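Local coordinates for mitotic checkpoint control protein kinase BUB1 (Drosophila melanogaster, PDB 6JKK), which probably binds ATP and acts as a protein kinase in the mitotic checkpoint at kinetochores, through its C-terminal kinase domain, at residues A[235-240]-A[245-250]; A[254-259]-A[292-297]; A[299-302]-A[306-309]. All coordinates share one frame; numbering follows the deposited sequence.

Contact 1: residues A[235-240]-A[245-250]; sequences IEMRTG and YQLDLY
Two torsions set the polar ends of this contact: Glu236 folds back at its second side-chain bond (chi2 75°), laying its carboxylate beside Gln246, while Tyr250, with CG anti to the backbone N (chi1 176°), points its phenol across to Arg238. Both oxygens of Glu236 lie against the aliphatic part of Gln246; OE2 comes to 3.3 Å from Gln246 CG and OE1 to 3.5 Å from Gln246 CB. The two side chains cross nearly perpendicularly, and a water joins their ends, donating to Glu236 OE2 at 2.6 Å and accepting from Gln246 NE2 at 3.0 Å. The amide oxygen of Gln246 is taken by the backbone N of Thr244, which ties down the other end of that amide. With an alanine here in place of Glu236, the bridging water would probably lose its acceptor and the CB and CG methylenes of Gln246 would be left facing a gap. The setting is the kinase C-lobe, where helix 246-261 matches helix αF; Glu236, twelve residues ahead of Asp248, probably corresponds to the glutamate of the APE motif, and Asp248 bonds to the backbone of His180 and Ala181 in the catalytic loop, as the αF aspartate does in relatives. On another flank Met237, extended beyond CG, reaches Leu247 CD1 with its CE at 3.7 Å. Arg238 NH1 makes only a weak, bent bond to Tyr250 OH (3.2 Å), the hydroxyl sitting at the edge of the guanidinium, whose plane is turned 41° from the ring. The firmer partner of that hydroxyl is the carbonyl of Leu231. Ile235 adds a looser apolar touch alongside the tyrosine, its CD1 4.3 Å from Tyr250 CE1.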
loop_
_atom_site.group_PDB
_atom_site.type_symbol
_atom_site.label_atom_id
_atom_site.label_comp_id
_atom_site.label_asym_id
_atom_site.label_seq_id
_atom_site.Cartn_x
_atom_site.Cartn_y
_atom_site.Cartn_z
ATOM N N ILE A 235 8.919 -0.366 15.381
ATOM C CA ILE A 235 9.278 -0.415 16.798
ATOM C C ILE A 235 10.349 -1.466 17.102
ATOM O O ILE A 235 11.258 -1.235 17.908
ATOM C CB ILE A 235 8.029 -0.640 17.674
ATOM C CG1 ILE A 235 7.041 0.506 17.469
ATOM C CG2 ILE A 235 8.406 -0.744 19.143
ATOM C CD1 ILE A 235 7.677 1.865 17.653
ATOM N N GLU A 236 10.245 -2.617 16.448
ATOM C CA GLU A 236 11.215 -3.692 16.644
ATOM C C GLU A 236 12.619 -3.281 16.182
ATOM O O GLU A 236 13.621 -3.639 16.807
ATOM C CB GLU A 236 10.752 -4.961 15.912
ATOM C CG GLU A 236 9.506 -5.622 16.520
ATOM C CD GLU A 236 8.211 -4.878 16.212
ATOM O OE1 GLU A 236 8.214 -3.994 15.329
ATOM O OE2 GLU A 236 7.184 -5.188 16.853
ATOM N N MET A 237 12.681 -2.518 15.094
ATOM C CA MET A 237 13.954 -2.048 14.552
ATOM C C MET A 237 14.638 -1.042 15.472
ATOM O O MET A 237 15.863 -0.911 15.452
ATOM C CB MET A 237 13.748 -1.404 13.184
ATOM C CG MET A 237 13.343 -2.363 12.083
ATOM S SD MET A 237 12.987 -1.440 10.584
ATOM C CE MET A 237 12.485 -2.782 9.498
ATOM N N ARG A 238 13.846 -0.322 16.261
ATOM C CA ARG A 238 14.388 0.667 17.192
ATOM C C ARG A 238 14.914 0.011 18.468
ATOM O O ARG A 238 15.691 0.610 19.214
ATOM C CB ARG A 238 13.319 1.715 17.537
ATOM C CG ARG A 238 12.800 2.503 16.331
ATOM C CD ARG A 238 11.561 3.330 16.671
ATOM N NE ARG A 238 11.770 4.769 16.507
ATOM C CZ ARG A 238 11.302 5.487 15.489
ATOM N NH1 ARG A 238 10.594 4.907 14.530
ATOM N NH2 ARG A 238 11.539 6.791 15.431
ATOM N N THR A 239 14.509 -1.235 18.699
ATOM C CA THR A 239 14.700 -1.873 20.000
ATOM C C THR A 239 15.406 -3.226 19.932
ATOM O O THR A 239 15.239 -4.063 20.821
ATOM C CB THR A 239 13.345 -2.039 20.729
ATOM O OG1 THR A 239 12.422 -2.737 19.882
ATOM C CG2 THR A 239 12.760 -0.681 21.075
ATOM N N GLY A 240 16.195 -3.433 18.880
ATOM C CA GLY A 240 16.968 -4.655 18.725
ATOM C C GLY A 240 16.145 -5.933 18.717
ATOM O O GLY A 240 16.539 -6.933 19.322
ATOM N N TYR A 245 5.290 -9.219 10.275
ATOM C CA TYR A 245 4.121 -8.421 9.892
ATOM C C TYR A 245 4.021 -7.074 10.619
ATOM O O TYR A 245 3.323 -6.169 10.153
ATOM C CB TYR A 245 2.833 -9.238 10.079
ATOM C CG TYR A 245 2.825 -10.527 9.282
ATOM C CD1 TYR A 245 2.416 -10.546 7.952
ATOM C CD2 TYR A 245 3.228 -11.725 9.859
ATOM C CE1 TYR A 245 2.412 -11.722 7.221
ATOM C CE2 TYR A 245 3.227 -12.900 9.139
ATOM C CZ TYR A 245 2.817 -12.895 7.822
ATOM O OH TYR A 245 2.818 -14.072 7.106
ATOM N N GLN A 246 4.722 -6.931 11.745
ATOM C CA GLN A 246 4.711 -5.673 12.503
ATOM C C GLN A 246 5.109 -4.476 11.641
ATOM O O GLN A 246 4.669 -3.345 11.890
ATOM C CB GLN A 246 5.648 -5.748 13.716
ATOM C CG GLN A 246 5.352 -6.876 14.708
ATOM C CD GLN A 246 6.118 -8.148 14.394
ATOM O OE1 GLN A 246 6.200 -8.565 13.240
ATOM N NE2 GLN A 246 6.692 -8.768 15.422
ATOM N N LEU A 247 5.947 -4.725 10.634
ATOM C CA LEU A 247 6.436 -3.657 9.754
ATOM C C LEU A 247 5.286 -2.977 9.014
ATOM O O LEU A 247 5.266 -1.750 8.864
ATOM C CB LEU A 247 7.466 -4.206 8.754
ATOM C CG LEU A 247 8.148 -3.182 7.841
ATOM C CD1 LEU A 247 8.918 -2.161 8.675
ATOM C CD2 LEU A 247 9.069 -3.843 6.832
ATOM N N ASP A 248 4.337 -3.783 8.546
ATOM C CA ASP A 248 3.158 -3.263 7.863
ATOM C C ASP A 248 2.222 -2.557 8.836
ATOM O O ASP A 248 1.635 -1.528 8.506
ATOM C CB ASP A 248 2.409 -4.400 7.172
ATOM C CG ASP A 248 2.950 -4.700 5.802
ATOM O OD1 ASP A 248 3.921 -4.028 5.388
ATOM O OD2 ASP A 248 2.402 -5.607 5.141
ATOM N N LEU A 249 2.089 -3.118 10.035
ATOM C CA LEU A 249 1.166 -2.578 11.032
ATOM C C LEU A 249 1.683 -1.222 11.517
ATOM O O LEU A 249 0.907 -0.315 11.821
ATOM C CB LEU A 249 0.974 -3.572 12.185
ATOM C CG LEU A 249 0.468 -4.952 11.747
ATOM C CD1 LEU A 249 0.161 -5.844 12.929
ATOM C CD2 LEU A 249 -0.759 -4.831 10.852
ATOM N N TYR A 250 3.001 -1.081 11.548
ATOM C CA TYR A 250 3.622 0.213 11.821
ATOM C C TYR A 250 3.281 1.187 10.697
ATOM O O TYR A 250 2.884 2.327 10.956
ATOM C CB TYR A 250 5.139 0.051 11.955
ATOM C CG TYR A 250 5.898 1.347 12.156
ATOM C CD1 TYR A 250 6.074 1.881 13.423
ATOM C CD2 TYR A 250 6.445 2.027 11.076
ATOM C CE1 TYR A 250 6.769 3.061 13.611
ATOM C CE2 TYR A 250 7.139 3.201 11.247
ATOM C CZ TYR A 250 7.297 3.715 12.516
ATOM O OH TYR A 250 7.991 4.887 12.686
HETATM O O HOH W 1 7.121 -7.489 18.138
#

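Contact 2: residues A[254-259]-A[292-297]; sequences SVMHVL and ENIFRT
Met256 reaches out from residues 254-259 of helix 246-261 toward Ile294 and Phe295, and it carries every close approach in the contact. Its CB already touches the aromatic ring, 4.1 Å from Phe295 CE1, an approach that is oblique to the ring. From there SD, anti to CA (chi2 180°), is carried past the CE1 edge, and the equally straight last bond places CE beyond it. SD meets two partners at once: it lies 3.8 Å from the CG2 methyl of Ile294 and 4.2 Å from Phe295 CE1. Relative to the ring as a whole the sulfur stands at the edge, 88° off the normal, with 5.5 Å from Met256 SD to the Phe295 centroid, a Met-aromatic contact of the in-plane kind. The terminal CE continues past the sulfur to lie 4.1 Å from Ile294 CG2, the same methyl that SD touches. Met256 and Phe295 run alongside each other but point opposite ways, and Ile294 lies across the methionine chain. The two segments belong to helices 246-261 and 288-299, which sit where αF and αH lie in the canonical kinase C-lobe. Met256 also touches Ser163 of helix 156-175, and Phe295 rests on Met277 and Pro278 of strand 276-278, so the meeting point is enclosed by further parts of the lobe. The polar bonds of Asn293, to Arg296 in its own helix and to Gln316, lie off this interface. Across it, the slightly positive ring hydrogens at the edge probably suit the electron-rich sulfur, and the remainder is dispersion between apolar groups, so at this point the match probably depends more on side-chain shape than on polar pairing.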
loop_
_atom_site.group_PDB
_atom_site.type_symbol
_atom_site.label_atom_id
_atom_site.label_comp_id
_atom_site.label_asym_id
_atom_site.label_seq_id
_atom_site.Cartn_x
_atom_site.Cartn_y
_atom_site.Cartn_z
ATOM N N SER A 254 1.161 4.870 10.607
ATOM C CA SER A 254 1.750 6.069 10.030
ATOM C C SER A 254 0.767 6.711 9.049
ATOM O O SER A 254 0.657 7.936 8.989
ATOM C CB SER A 254 3.083 5.752 9.343
ATOM O OG SER A 254 2.882 5.380 7.990
ATOM N N VAL A 255 0.032 5.885 8.303
ATOM C CA VAL A 255 -0.959 6.405 7.358
ATOM C C VAL A 255 -2.160 7.013 8.090
ATOM O O VAL A 255 -2.638 8.092 7.729
ATOM C CB VAL A 255 -1.455 5.321 6.381
ATOM C CG1 VAL A 255 -2.493 5.908 5.434
ATOM C CG2 VAL A 255 -0.296 4.758 5.581
ATOM N N MET A 256 -2.652 6.317 9.110
ATOM C CA MET A 256 -3.757 6.840 9.911
ATOM C C MET A 256 -3.360 8.180 10.521
ATOM O O MET A 256 -4.170 9.101 10.587
ATOM C CB MET A 256 -4.145 5.862 11.025
ATOM C CG MET A 256 -4.614 4.496 10.549
ATOM S SD MET A 256 -5.009 3.493 11.994
ATOM C CE MET A 256 -5.444 1.937 11.197
ATOM N N HIS A 257 -2.104 8.287 10.947
ATOM C CA HIS A 257 -1.589 9.511 11.563
ATOM C C HIS A 257 -1.588 10.697 10.596
ATOM O O HIS A 257 -1.938 11.821 10.975
ATOM C CB HIS A 257 -0.173 9.265 12.105
ATOM C CG HIS A 257 0.362 10.379 12.949
ATOM N ND1 HIS A 257 0.873 11.541 12.413
ATOM C CD2 HIS A 257 0.483 10.500 14.294
ATOM C CE1 HIS A 257 1.275 12.337 13.390
ATOM N NE2 HIS A 257 1.049 11.728 14.542
ATOM N N VAL A 258 -1.178 10.453 9.354
ATOM C CA VAL A 258 -1.149 11.516 8.344
ATOM C C VAL A 258 -2.564 11.998 8.030
ATOM O O VAL A 258 -2.800 13.199 7.867
ATOM C CB VAL A 258 -0.441 11.052 7.048
ATOM C CG1 VAL A 258 -0.484 12.140 5.991
ATOM C CG2 VAL A 258 0.995 10.697 7.340
ATOM N N LEU A 259 -3.506 11.056 7.958
ATOM C CA LEU A 259 -4.892 11.379 7.647
ATOM C C LEU A 259 -5.519 12.201 8.769
ATOM O O LEU A 259 -6.174 13.215 8.519
ATOM C CB LEU A 259 -5.702 10.094 7.424
ATOM C CG LEU A 259 -5.260 9.185 6.273
ATOM C CD1 LEU A 259 -6.174 7.974 6.153
ATOM C CD2 LEU A 259 -5.250 9.957 4.979
ATOM N N GLU A 292 -6.353 5.760 20.625
ATOM C CA GLU A 292 -5.234 5.321 21.456
ATOM C C GLU A 292 -5.142 3.789 21.515
ATOM O O GLU A 292 -4.041 3.236 21.452
ATOM C CB GLU A 292 -5.287 5.962 22.847
ATOM C CG GLU A 292 -4.972 7.463 22.819
ATOM C CD GLU A 292 -4.966 8.112 24.191
ATOM O OE1 GLU A 292 -5.474 7.493 25.148
ATOM O OE2 GLU A 292 -4.458 9.249 24.304
ATOM N N ASN A 293 -6.290 3.112 21.605
ATOM C CA ASN A 293 -6.336 1.652 21.497
ATOM C C ASN A 293 -5.715 1.168 20.190
ATOM O O ASN A 293 -4.846 0.294 20.182
ATOM C CB ASN A 293 -7.783 1.133 21.575
ATOM C CG ASN A 293 -8.295 0.991 23.003
ATOM O OD1 ASN A 293 -7.543 1.116 23.972
ATOM N ND2 ASN A 293 -9.589 0.705 23.135
ATOM N N ILE A 294 -6.187 1.730 19.081
ATOM C CA ILE A 294 -5.720 1.340 17.758
ATOM C C ILE A 294 -4.212 1.547 17.595
ATOM O O ILE A 294 -3.502 0.635 17.171
ATOM C CB ILE A 294 -6.482 2.100 16.650
ATOM C CG1 ILE A 294 -7.972 1.745 16.689
ATOM C CG2 ILE A 294 -5.893 1.781 15.272
ATOM C CD1 ILE A 294 -8.846 2.683 15.864
ATOM N N PHE A 295 -3.732 2.736 17.944
ATOM C CA PHE A 295 -2.313 3.054 17.809
ATOM C C PHE A 295 -1.463 2.154 18.708
ATOM O O PHE A 295 -0.449 1.605 18.268
ATOM C CB PHE A 295 -2.050 4.529 18.141
ATOM C CG PHE A 295 -2.700 5.505 17.187
ATOM C CD1 PHE A 295 -3.290 5.071 16.006
ATOM C CD2 PHE A 295 -2.712 6.866 17.484
ATOM C CE1 PHE A 295 -3.885 5.975 15.133
ATOM C CE2 PHE A 295 -3.304 7.776 16.622
ATOM C CZ PHE A 295 -3.890 7.330 15.444
ATOM N N ARG A 296 -1.884 1.990 19.960
ATOM C CA ARG A 296 -1.120 1.193 20.917
ATOM C C ARG A 296 -1.048 -0.274 20.506
ATOM O O ARG A 296 0.003 -0.912 20.612
ATOM C CB ARG A 296 -1.707 1.315 22.325
ATOM C CG ARG A 296 -0.835 0.691 23.405
ATOM C CD ARG A 296 -1.449 0.818 24.797
ATOM N NE ARG A 296 -2.536 1.790 24.864
ATOM C CZ ARG A 296 -3.829 1.468 24.838
ATOM N NH1 ARG A 296 -4.200 0.198 24.742
ATOM N NH2 ARG A 296 -4.751 2.415 24.904
ATOM N N THR A 297 -2.171 -0.799 20.026
ATOM C CA THR A 297 -2.266 -2.202 19.641
ATOM C C THR A 297 -1.405 -2.501 18.419
ATOM O O THR A 297 -0.752 -3.548 18.336
ATOM C CB THR A 297 -3.721 -2.579 19.347
ATOM O OG1 THR A 297 -4.508 -2.378 20.527
ATOM C CG2 THR A 297 -3.834 -4.027 18.917
#

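Contact 3: residues A[299-302]-A[306-309]; sequences LNIR and TMPN
Ile301 is pressed against Pro308, and nearly all of this contact radiates from that one branched side chain. Its CG1 and CD1 lie against the proline ring, with Ile301 CG1 and Ile301 CD1 each 3.6 Å from Pro308 CD, and the isoleucine chain runs crosswise to the proline, nearly perpendicular to it. The CG2 branch faces Thr306 and Met307 and also brushes the proline. With CG1 placed beside the backbone N (chi1 -59°), the CG2 methyl turns to Thr306 O at 3.7 Å and to the end of Met307, whose CE lies 4.1 Å from Ile301 CG2. Met307 starts out away from the isoleucine, and bends at its second and third torsions bring that methyl back. One shell further out, helix 246-261 supports both: Ile301 rests on Gln246 and Leu249, and Met307 on Gln246. Asn300, the first residue to leave the helical conformation, ties the start of the loop, its ND2 bonding the carbonyls of Arg296 and Trp276. At the far end Asn309 occupies the N-cap position of helix 310-322 and offers OD1 to the backbone N of Gln312. A short connection folded over a hydrophobic side chain, with a bonded asparagine at each end, thus links helices 288-299 and 310-322, in the position of the αH-αI loop of the protein kinase C-lobe.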
loop_
_atom_site.group_PDB
_atom_site.type_symbol
_atom_site.label_atom_id
_atom_site.label_comp_id
_atom_site.label_asym_id
_atom_site.label_seq_id
_atom_site.Cartn_x
_atom_site.Cartn_y
_atom_site.Cartn_z
ATOM N N LEU A 299 1.182 -0.659 17.308
ATOM C CA LEU A 299 2.588 -0.297 17.502
ATOM C C LEU A 299 3.317 -1.197 18.494
ATOM O O LEU A 299 4.542 -1.337 18.436
ATOM C CB LEU A 299 2.711 1.153 17.977
ATOM C CG LEU A 299 2.449 2.256 16.957
ATOM C CD1 LEU A 299 2.535 3.620 17.611
ATOM C CD2 LEU A 299 3.450 2.151 15.828
ATOM N N ASN A 300 2.573 -1.790 19.419
ATOM C CA ASN A 300 3.200 -2.531 20.502
ATOM C C ASN A 300 2.784 -3.989 20.494
ATOM O O ASN A 300 1.790 -4.365 21.120
ATOM C CB ASN A 300 2.872 -1.878 21.842
ATOM C CG ASN A 300 3.361 -0.441 21.920
ATOM O OD1 ASN A 300 4.473 -0.178 22.378
ATOM N ND2 ASN A 300 2.532 0.494 21.473
ATOM N N ILE A 301 3.559 -4.799 19.779
ATOM C CA ILE A 301 3.264 -6.218 19.593
ATOM C C ILE A 301 4.343 -7.063 20.266
ATOM O O ILE A 301 5.538 -6.784 20.128
ATOM C CB ILE A 301 3.145 -6.548 18.088
ATOM C CG1 ILE A 301 2.024 -5.707 17.473
ATOM C CG2 ILE A 301 2.877 -8.027 17.869
ATOM C CD1 ILE A 301 2.124 -5.523 15.969
ATOM N N ARG A 302 3.916 -8.085 21.006
ATOM C CA ARG A 302 4.810 -8.848 21.876
ATOM C C ARG A 302 5.913 -9.584 21.115
ATOM O O ARG A 302 7.099 -9.468 21.446
ATOM C CB ARG A 302 3.995 -9.840 22.709
ATOM C CG ARG A 302 4.374 -9.883 24.173
ATOM C CD ARG A 302 3.302 -10.580 24.997
ATOM N NE ARG A 302 3.212 -12.005 24.696
ATOM C CZ ARG A 302 2.133 -12.607 24.209
ATOM N NH1 ARG A 302 1.034 -11.903 23.971
ATOM N NH2 ARG A 302 2.148 -13.914 23.972
ATOM N N THR A 306 2.384 -14.111 17.233
ATOM C CA THR A 306 0.978 -13.716 17.160
ATOM C C THR A 306 0.823 -12.220 16.890
ATOM O O THR A 306 1.369 -11.388 17.617
ATOM C CB THR A 306 0.228 -14.070 18.465
ATOM O OG1 THR A 306 0.715 -13.252 19.535
ATOM C CG2 THR A 306 0.436 -15.525 18.825
ATOM N N MET A 307 0.084 -11.886 15.837
ATOM C CA MET A 307 -0.222 -10.491 15.529
ATOM C C MET A 307 -1.540 -10.094 16.190
ATOM O O MET A 307 -2.357 -10.956 16.507
ATOM C CB MET A 307 -0.310 -10.291 14.014
ATOM C CG MET A 307 1.010 -10.501 13.284
ATOM S SD MET A 307 2.264 -9.320 13.823
ATOM C CE MET A 307 3.446 -10.438 14.572
ATOM N N PRO A 308 -1.745 -8.787 16.424
ATOM C CA PRO A 308 -3.040 -8.336 16.945
ATOM C C PRO A 308 -4.188 -8.638 15.986
ATOM O O PRO A 308 -3.976 -8.711 14.773
ATOM C CB PRO A 308 -2.861 -6.817 17.058
ATOM C CG PRO A 308 -1.700 -6.484 16.170
ATOM C CD PRO A 308 -0.795 -7.673 16.281
ATOM N N ASN A 309 -5.390 -8.808 16.530
ATOM C CA ASN A 309 -6.581 -9.049 15.717
ATOM C C ASN A 309 -7.026 -7.761 15.018
ATOM O O ASN A 309 -7.609 -6.876 15.649
ATOM C CB ASN A 309 -7.710 -9.618 16.596
ATOM C CG ASN A 309 -8.914 -10.101 15.790
ATOM O OD1 ASN A 309 -9.275 -9.516 14.773
ATOM N ND2 ASN A 309 -9.546 -11.171 16.257
#

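Followed from the N terminus, the three contacts come in series, with none nested in or crossing another. Contact 1 closes the short loop between residues 235-240 and the start of helix 246-261. That helix then supplies the first half of contact 2, which spans a much longer excursion, including strands 267-269 and 276-278, before helix 288-299 returns to it. Contact 3 closes the tight connection from helix 288-299 to helix 310-322. The ends also meet in space: Leu299 packs on Ile235 and Tyr250, and Thr297 on Pro308. Helix 246-261 takes part in contacts 1 and 2 and backs contact 3, consistent with αF as the central helix of the C-lobe.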